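Local atomic coordinates of protein DJ-1 homolog D (Arabidopsis thaliana, PDB entry 4OGG), a protein that belongs to the DJ-1/PfpI family of the glutaminase I clan, carrying two copies of the family's alpha/beta fold in one chain. Residues C[125-139]-C[144-156]. Sequence-based numbering, arbitrary orientation.
Sequences AAADTVNGRKCTAYA and SLVAAGAKWVEPI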
ATOM      1  N   ALA C 125      15.816  -5.482  28.963  1.00 13.37           N
ATOM      2  CA  ALA C 125      16.593  -4.352  29.447  1.00 14.42           C
ATOM      3  C   ALA C 125      15.745  -3.559  30.436  1.00 14.10           C
ATOM      4  O   ALA C 125      16.229  -3.157  31.493  1.00 15.21           O
ATOM      5  CB  ALA C 125      17.016  -3.460  28.286  1.00 16.63           C
ATOM      6  N   ALA C 126      14.478  -3.343  30.092  1.00 14.14           N
ATOM      7  CA  ALA C 126      13.571  -2.596  30.959  1.00 15.82           C
ATOM      8  C   ALA C 126      13.302  -3.344  32.263  1.00 17.28           C
ATOM      9  O   ALA C 126      13.098  -2.726  33.308  1.00 18.91           O
ATOM     10  CB  ALA C 126      12.255  -2.320  30.234  1.00 15.11           C
ATOM     11  N   ALA C 127      13.299  -4.673  32.200  1.00 17.86           N
ATOM     12  CA  ALA C 127      13.060  -5.497  33.384  1.00 18.56           C
ATOM     13  C   ALA C 127      14.339  -5.636  34.209  1.00 19.80           C
ATOM     14  O   ALA C 127      14.327  -6.218  35.299  1.00 20.00           O
ATOM     15  CB  ALA C 127      12.557  -6.875  32.967  1.00 19.64           C
ATOM     16  N   ASP C 128      15.436  -5.100  33.677  1.00 19.19           N
ATOM     17  CA  ASP C 128      16.741  -5.150  34.332  1.00 20.01           C
ATOM     18  C   ASP C 128      17.116  -6.594  34.654  1.00 20.20           C
ATOM     19  O   ASP C 128      17.488  -6.918  35.783  1.00 21.69           O
ATOM     20  CB  ASP C 128      16.718  -4.301  35.608  1.00 21.35           C
ATOM     21  CG  ASP C 128      18.086  -4.175  36.255  1.00 24.73           C
ATOM     22  OD1 ASP C 128      19.082  -3.994  35.523  1.00 26.53           O
ATOM     23  OD2 ASP C 128      18.160  -4.241  37.501  1.00 26.36           O
ATOM     24  N   THR C 129      17.020  -7.456  33.648  1.00 19.19           N
ATOM     25  CA  THR C 129      17.334  -8.868  33.824  1.00 20.58           C
ATOM     26  C   THR C 129      18.489  -9.348  32.951  1.00 20.00           C
ATOM     27  O   THR C 129      18.631 -10.548  32.720  1.00 21.24           O
ATOM     28  CB  THR C 129      16.100  -9.744  33.518  1.00 22.03           C
ATOM     29  OG1 THR C 129      15.688  -9.537  32.159  1.00 21.44           O
ATOM     30  CG2 THR C 129      14.947  -9.387  34.447  1.00 21.12           C
ATOM     31  N   VAL C 130      19.318  -8.423  32.473  1.00 18.57           N
ATOM     32  CA  VAL C 130      20.444  -8.797  31.618  1.00 19.39           C
ATOM     33  C   VAL C 130      21.803  -8.418  32.199  1.00 20.42           C
ATOM     34  O   VAL C 130      22.835  -8.638  31.566  1.00 21.55           O
ATOM     35  CB  VAL C 130      20.331  -8.144  30.222  1.00 18.55           C
ATOM     36  CG1 VAL C 130      19.013  -8.534  29.567  1.00 19.57           C
ATOM     37  CG2 VAL C 130      20.450  -6.631  30.343  1.00 17.25           C
ATOM     38  N   ASN C 131      21.802  -7.851  33.401  1.00 20.50           N
ATOM     39  CA  ASN C 131      23.040  -7.431  34.044  1.00 21.93           C
ATOM     40  C   ASN C 131      24.014  -8.604  34.143  1.00 20.76           C
ATOM     41  O   ASN C 131      23.720  -9.605  34.790  1.00 21.33           O
ATOM     42  CB  ASN C 131      22.748  -6.886  35.443  1.00 24.33           C
ATOM     43  CG  ASN C 131      23.829  -5.942  35.941  1.00 28.06           C
ATOM     44  OD1 ASN C 131      25.009  -6.106  35.631  1.00 28.87           O
ATOM     45  ND2 ASN C 131      23.428  -4.952  36.733  1.00 29.89           N
ATOM     46  N   GLY C 132      25.165  -8.472  33.489  1.00 20.88           N
ATOM     47  CA  GLY C 132      26.172  -9.519  33.521  1.00 21.99           C
ATOM     48  C   GLY C 132      25.846 -10.758  32.703  1.00 22.75           C
ATOM     49  O   GLY C 132      26.555 -11.763  32.785  1.00 24.32           O
ATOM     50  N   ARG C 133      24.783 -10.689  31.908  1.00 22.65           N
ATOM     51  CA  ARG C 133      24.360 -11.814  31.081  1.00 22.15           C
ATOM     52  C   ARG C 133      24.840 -11.681  29.640  1.00 20.89           C
ATOM     53  O   ARG C 133      24.762 -10.603  29.050  1.00 20.40           O
ATOM     54  CB  ARG C 133      22.831 -11.917  31.084  1.00 24.76           C
ATOM     55  CG  ARG C 133      22.220 -12.226  32.439  1.00 29.27           C
ATOM     56  CD  ARG C 133      22.315 -13.706  32.753  1.00 33.33           C
ATOM     57  NE  ARG C 133      21.104 -14.436  32.392  1.00 36.63           N
ATOM     58  CZ  ARG C 133      19.928 -14.268  32.988  1.00 38.53           C
ATOM     59  NH1 ARG C 133      19.800 -13.392  33.976  1.00 40.75           N
ATOM     60  NH2 ARG C 133      18.880 -14.984  32.601  1.00 39.15           N
ATOM     61  N   LYS C 134      25.346 -12.772  29.072  1.00 20.07           N
ATOM     62  CA  LYS C 134      25.783 -12.738  27.683  1.00 19.25           C
ATOM     63  C   LYS C 134      24.529 -12.816  26.824  1.00 18.05           C
ATOM     64  O   LYS C 134      23.652 -13.646  27.065  1.00 15.75           O
ATOM     65  CB  LYS C 134      26.700 -13.918  27.353  1.00 22.89           C
ATOM     66  CG  LYS C 134      28.078 -13.822  27.981  1.00 27.56           C
ATOM     67  CD  LYS C 134      29.009 -14.899  27.448  1.00 32.16           C
ATOM     68  CE  LYS C 134      29.244 -14.745  25.951  1.00 34.80           C
ATOM     69  NZ  LYS C 134      30.228 -15.746  25.437  1.00 38.36           N
ATOM     70  N   CYS C 135      24.436 -11.946  25.829  1.00 15.48           N
ATOM     71  CA  CYS C 135      23.273 -11.950  24.961  1.00 16.52           C
ATOM     72  C   CYS C 135      23.503 -11.130  23.706  1.00 16.22           C
ATOM     73  O   CYS C 135      24.383 -10.269  23.664  1.00 15.96           O
ATOM     74  CB  CYS C 135      22.053 -11.397  25.715  1.00 18.20           C
ATOM     75  SG  CYS C 135      22.257  -9.717  26.399  1.00 19.78           S
ATOM     76  N   THR C 136      22.721 -11.427  22.676  1.00 15.44           N
ATOM     77  CA  THR C 136      22.781 -10.683  21.428  1.00 14.27           C
ATOM     78  C   THR C 136      21.357 -10.180  21.218  1.00 15.13           C
ATOM     79  O   THR C 136      20.479 -10.428  22.048  1.00 12.31           O
ATOM     80  CB  THR C 136      23.196 -11.572  20.228  1.00 15.51           C
ATOM     81  OG1 THR C 136      23.425 -10.745  19.078  1.00 13.83           O
ATOM     82  CG2 THR C 136      22.103 -12.569  19.892  1.00 15.00           C
ATOM     83  N   ALA C 137      21.133  -9.476  20.117  1.00 13.67           N
ATOM     84  CA  ALA C 137      19.816  -8.940  19.794  1.00 14.53           C
ATOM     85  C   ALA C 137      19.966  -8.218  18.475  1.00 14.79           C
ATOM     86  O   ALA C 137      21.044  -8.233  17.881  1.00 15.39           O
ATOM     87  CB  ALA C 137      19.371  -7.960  20.868  1.00 14.22           C
ATOM     88  N   TYR C 138      18.896  -7.596  17.996  1.00 13.62           N
ATOM     89  CA  TYR C 138      19.028  -6.849  16.760  1.00 13.51           C
ATOM     90  C   TYR C 138      20.122  -5.830  17.101  1.00 14.10           C
ATOM     91  O   TYR C 138      20.149  -5.290  18.208  1.00 16.00           O
ATOM     92  CB  TYR C 138      17.726  -6.142  16.399  1.00 13.59           C
ATOM     93  CG  TYR C 138      17.734  -5.614  14.989  1.00 14.05           C
ATOM     94  CD1 TYR C 138      17.724  -6.487  13.899  1.00 15.55           C
ATOM     95  CD2 TYR C 138      17.800  -4.245  14.736  1.00 15.67           C
ATOM     96  CE1 TYR C 138      17.781  -6.012  12.592  1.00 16.45           C
ATOM     97  CE2 TYR C 138      17.859  -3.758  13.430  1.00 17.01           C
ATOM     98  CZ  TYR C 138      17.849  -4.646  12.366  1.00 16.99           C
ATOM     99  OH  TYR C 138      17.907  -4.173  11.076  1.00 18.40           O
ATOM    100  N   ALA C 139      21.028  -5.578  16.164  1.00 14.93           N
ATOM    101  CA  ALA C 139      22.144  -4.669  16.414  1.00 14.48           C
ATOM    102  C   ALA C 139      21.801  -3.332  17.077  1.00 14.31           C
ATOM    103  O   ALA C 139      22.546  -2.857  17.936  1.00 16.14           O
ATOM    104  CB  ALA C 139      22.916  -4.425  15.110  1.00 15.97           C
ATOM    105  N   SER C 144      21.334  -0.185  24.391  1.00 16.70           N
ATOM    106  CA  SER C 144      20.476  -0.300  25.567  1.00 19.05           C
ATOM    107  C   SER C 144      20.879  -1.485  26.439  1.00 18.06           C
ATOM    108  O   SER C 144      20.878  -1.389  27.665  1.00 18.32           O
ATOM    109  CB  SER C 144      19.008  -0.442  25.158  1.00 20.82           C
ATOM    110  OG  SER C 144      18.761  -1.689  24.542  1.00 25.14           O
ATOM    111  N   LEU C 145      21.226  -2.603  25.811  1.00 16.48           N
ATOM    112  CA  LEU C 145      21.622  -3.782  26.574  1.00 16.83           C
ATOM    113  C   LEU C 145      22.940  -3.536  27.304  1.00 17.13           C
ATOM    114  O   LEU C 145      23.111  -3.947  28.453  1.00 18.12           O
ATOM    115  CB  LEU C 145      21.735  -4.999  25.650  1.00 14.60           C
ATOM    116  CG  LEU C 145      20.382  -5.567  25.199  1.00 14.91           C
ATOM    117  CD1 LEU C 145      20.582  -6.676  24.183  1.00 12.86           C
ATOM    118  CD2 LEU C 145      19.629  -6.096  26.415  1.00 16.75           C
ATOM    119  N   VAL C 146      23.869  -2.865  26.633  1.00 17.81           N
ATOM    120  CA  VAL C 146      25.154  -2.554  27.242  1.00 18.41           C
ATOM    121  C   VAL C 146      24.899  -1.639  28.437  1.00 19.27           C
ATOM    122  O   VAL C 146      25.480  -1.817  29.506  1.00 18.70           O
ATOM    123  CB  VAL C 146      26.086  -1.847  26.229  1.00 17.56           C
ATOM    124  CG1 VAL C 146      27.315  -1.293  26.940  1.00 19.49           C
ATOM    125  CG2 VAL C 146      26.503  -2.833  25.148  1.00 16.78           C
ATOM    126  N   ALA C 147      24.012  -0.666  28.248  1.00 19.72           N
ATOM    127  CA  ALA C 147      23.674   0.275  29.310  1.00 21.03           C
ATOM    128  C   ALA C 147      23.054  -0.448  30.501  1.00 20.65           C
ATOM    129  O   ALA C 147      23.187  -0.007  31.646  1.00 21.14           O
ATOM    130  CB  ALA C 147      22.709   1.328  28.784  1.00 22.14           C
ATOM    131  N   ALA C 148      22.380  -1.563  30.224  1.00 19.42           N
ATOM    132  CA  ALA C 148      21.730  -2.348  31.266  1.00 19.22           C
ATOM    133  C   ALA C 148      22.672  -3.364  31.909  1.00 19.47           C
ATOM    134  O   ALA C 148      22.235  -4.223  32.676  1.00 20.56           O
ATOM    135  CB  ALA C 148      20.502  -3.055  30.699  1.00 18.88           C
ATOM    136  N   GLY C 149      23.960  -3.270  31.583  1.00 19.12           N
ATOM    137  CA  GLY C 149      24.950  -4.165  32.166  1.00 18.08           C
ATOM    138  C   GLY C 149      25.187  -5.495  31.474  1.00 17.94           C
ATOM    139  O   GLY C 149      25.910  -6.348  31.989  1.00 16.76           O
ATOM    140  N   ALA C 150      24.598  -5.678  30.299  1.00 18.07           N
ATOM    141  CA  ALA C 150      24.753  -6.926  29.567  1.00 17.58           C
ATOM    142  C   ALA C 150      26.132  -7.106  28.947  1.00 19.02           C
ATOM    143  O   ALA C 150      26.833  -6.134  28.656  1.00 19.53           O
ATOM    144  CB  ALA C 150      23.692  -7.019  28.477  1.00 17.71           C
ATOM    145  N   LYS C 151      26.522  -8.364  28.774  1.00 18.22           N
ATOM    146  CA  LYS C 151      27.780  -8.690  28.123  1.00 18.41           C
ATOM    147  C   LYS C 151      27.316  -8.851  26.683  1.00 18.18           C
ATOM    148  O   LYS C 151      26.990  -9.947  26.226  1.00 16.66           O
ATOM    149  CB  LYS C 151      28.352  -9.994  28.673  1.00 19.91           C
ATOM    150  CG  LYS C 151      28.725  -9.896  30.145  1.00 22.38           C
ATOM    151  CD  LYS C 151      29.547 -11.089  30.593  1.00 25.19           C
ATOM    152  CE  LYS C 151      30.087 -10.880  31.998  1.00 26.37           C
ATOM    153  NZ  LYS C 151      31.106 -11.909  32.350  1.00 27.56           N
ATOM    154  N   TRP C 152      27.251  -7.716  25.997  1.00 19.22           N
ATOM    155  CA  TRP C 152      26.786  -7.637  24.623  1.00 18.15           C
ATOM    156  C   TRP C 152      27.605  -8.432  23.622  1.00 19.00           C
ATOM    157  O   TRP C 152      28.837  -8.449  23.673  1.00 18.95           O
ATOM    158  CB  TRP C 152      26.725  -6.164  24.203  1.00 18.02           C
ATOM    159  CG  TRP C 152      26.408  -5.937  22.758  1.00 18.97           C
ATOM    160  CD1 TRP C 152      27.232  -5.391  21.818  1.00 19.41           C
ATOM    161  CD2 TRP C 152      25.178  -6.237  22.088  1.00 16.63           C
ATOM    162  NE1 TRP C 152      26.593  -5.328  20.604  1.00 18.47           N
ATOM    163  CE2 TRP C 152      25.330  -5.842  20.740  1.00 17.25           C
ATOM    164  CE3 TRP C 152      23.961  -6.801  22.496  1.00 14.29           C
ATOM    165  CZ2 TRP C 152      24.310  -5.992  19.792  1.00 16.38           C
ATOM    166  CZ3 TRP C 152      22.944  -6.951  21.552  1.00 14.73           C
ATOM    167  CH2 TRP C 152      23.128  -6.546  20.216  1.00 16.21           C
ATOM    168  N   VAL C 153      26.895  -9.093  22.715  1.00 18.44           N
ATOM    169  CA  VAL C 153      27.514  -9.881  21.662  1.00 19.81           C
ATOM    170  C   VAL C 153      26.974  -9.365  20.331  1.00 19.98           C
ATOM    171  O   VAL C 153      25.893  -9.753  19.894  1.00 17.90           O
ATOM    172  CB  VAL C 153      27.171 -11.379  21.805  1.00 20.83           C
ATOM    173  CG1 VAL C 153      27.782 -12.169  20.652  1.00 22.37           C
ATOM    174  CG2 VAL C 153      27.690 -11.905  23.137  1.00 20.73           C
ATOM    175  N   GLU C 154      27.725  -8.463  19.707  1.00 20.16           N
ATOM    176  CA  GLU C 154      27.334  -7.891  18.425  1.00 21.06           C
ATOM    177  C   GLU C 154      27.042  -9.029  17.449  1.00 21.39           C
ATOM    178  O   GLU C 154      27.857  -9.936  17.287  1.00 22.48           O
ATOM    179  CB  GLU C 154      28.474  -7.024  17.885  1.00 22.03           C
ATOM    180  CG  GLU C 154      28.129  -6.187  16.663  1.00 23.83           C
ATOM    181  CD  GLU C 154      27.089  -5.123  16.957  1.00 22.94           C
ATOM    182  OE1 GLU C 154      27.193  -4.459  18.010  1.00 25.67           O
ATOM    183  OE2 GLU C 154      26.175  -4.941  16.131  1.00 26.22           O
ATOM    184  N   PRO C 155      25.867  -9.011  16.801  1.00 21.43           N
ATOM    185  CA  PRO C 155      25.553 -10.085  15.854  1.00 22.34           C
ATOM    186  C   PRO C 155      26.336  -9.880  14.559  1.00 25.31           C
ATOM    187  O   PRO C 155      26.023  -8.987  13.774  1.00 26.51           O
ATOM    188  CB  PRO C 155      24.047  -9.938  15.661  1.00 20.94           C
ATOM    189  CG  PRO C 155      23.862  -8.449  15.733  1.00 19.35           C
ATOM    190  CD  PRO C 155      24.750  -8.053  16.905  1.00 19.59           C
ATOM    191  N   ILE C 156      27.363 -10.701  14.349  1.00 26.75           N
ATOM    192  CA  ILE C 156      28.191 -10.595  13.151  1.00 27.96           C
ATOM    193  C   ILE C 156      27.395 -10.993  11.910  1.00 27.50           C
ATOM    194  O   ILE C 156      27.589 -10.434  10.829  1.00 28.95           O
ATOM    195  CB  ILE C 156      29.445 -11.488  13.267  1.00 30.56           C
ATOM    196  CG1 ILE C 156      30.331 -11.303  12.033  1.00 32.51           C
ATOM    197  CG2 ILE C 156      29.035 -12.945  13.434  1.00 31.96           C
ATOM    198  CD1 ILE C 156      31.621 -12.093  12.082  1.00 36.14           C
TER
HETATM  199  O   HOH W   1      19.826  -5.628  33.504  1.00 17.32           O
HETATM  200  O   HOH W   2      25.238  -2.585  18.698  1.00 20.44           O
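The hydroxyl of T136 reaches V153 O almost head-on, the donor lying nearly along the C=O axis, with OG1 and O 2.8 Å apart. Having OG1 opposite the backbone N (chi1 -172°) turns the hydroxyl to this carbonyl, and P155 CB packs against T136 OG1. Upstream, the two segments pair in parallel: K151 N donates to R133 O, C135 N to K151 O over a long 3.3 Å, and V153 N to C135 O. K134 and K151 share one sheet face, their aliphatic stems crossing obliquely, while C135 and W152 take the other. There C135 SG meets A150 CB at 3.7 Å, and the two methyls of L145 divide the work, CD1 lying on A137 CB and CD2 on V130. V130 CG2 also nestles against A148 CB, 3.6 Å away.

The indole of W152 runs beside the backbone from C135 to A139, with A137 CB at its edge. Its position is fixed from the far side, where NE1 gives E154 OE1 a bond lying in the ring plane; a water links that oxygen to A139 O. A second water ties D128 OD1 and V130 N to A148 O. At the turn, G132 N binds G149 O at 2.7 Å, and G149 is the positive-phi residue of the Schellman motif that ends helix 142-147. Further out, D164 accepts from K134 N, and Q121 donates to T136 O.

Strand 134-135, helix 142-147 and strand 151-152 thus form a small parallel beta-alpha-beta unit beside the main sheet of the first DJ-1/PfpI domain.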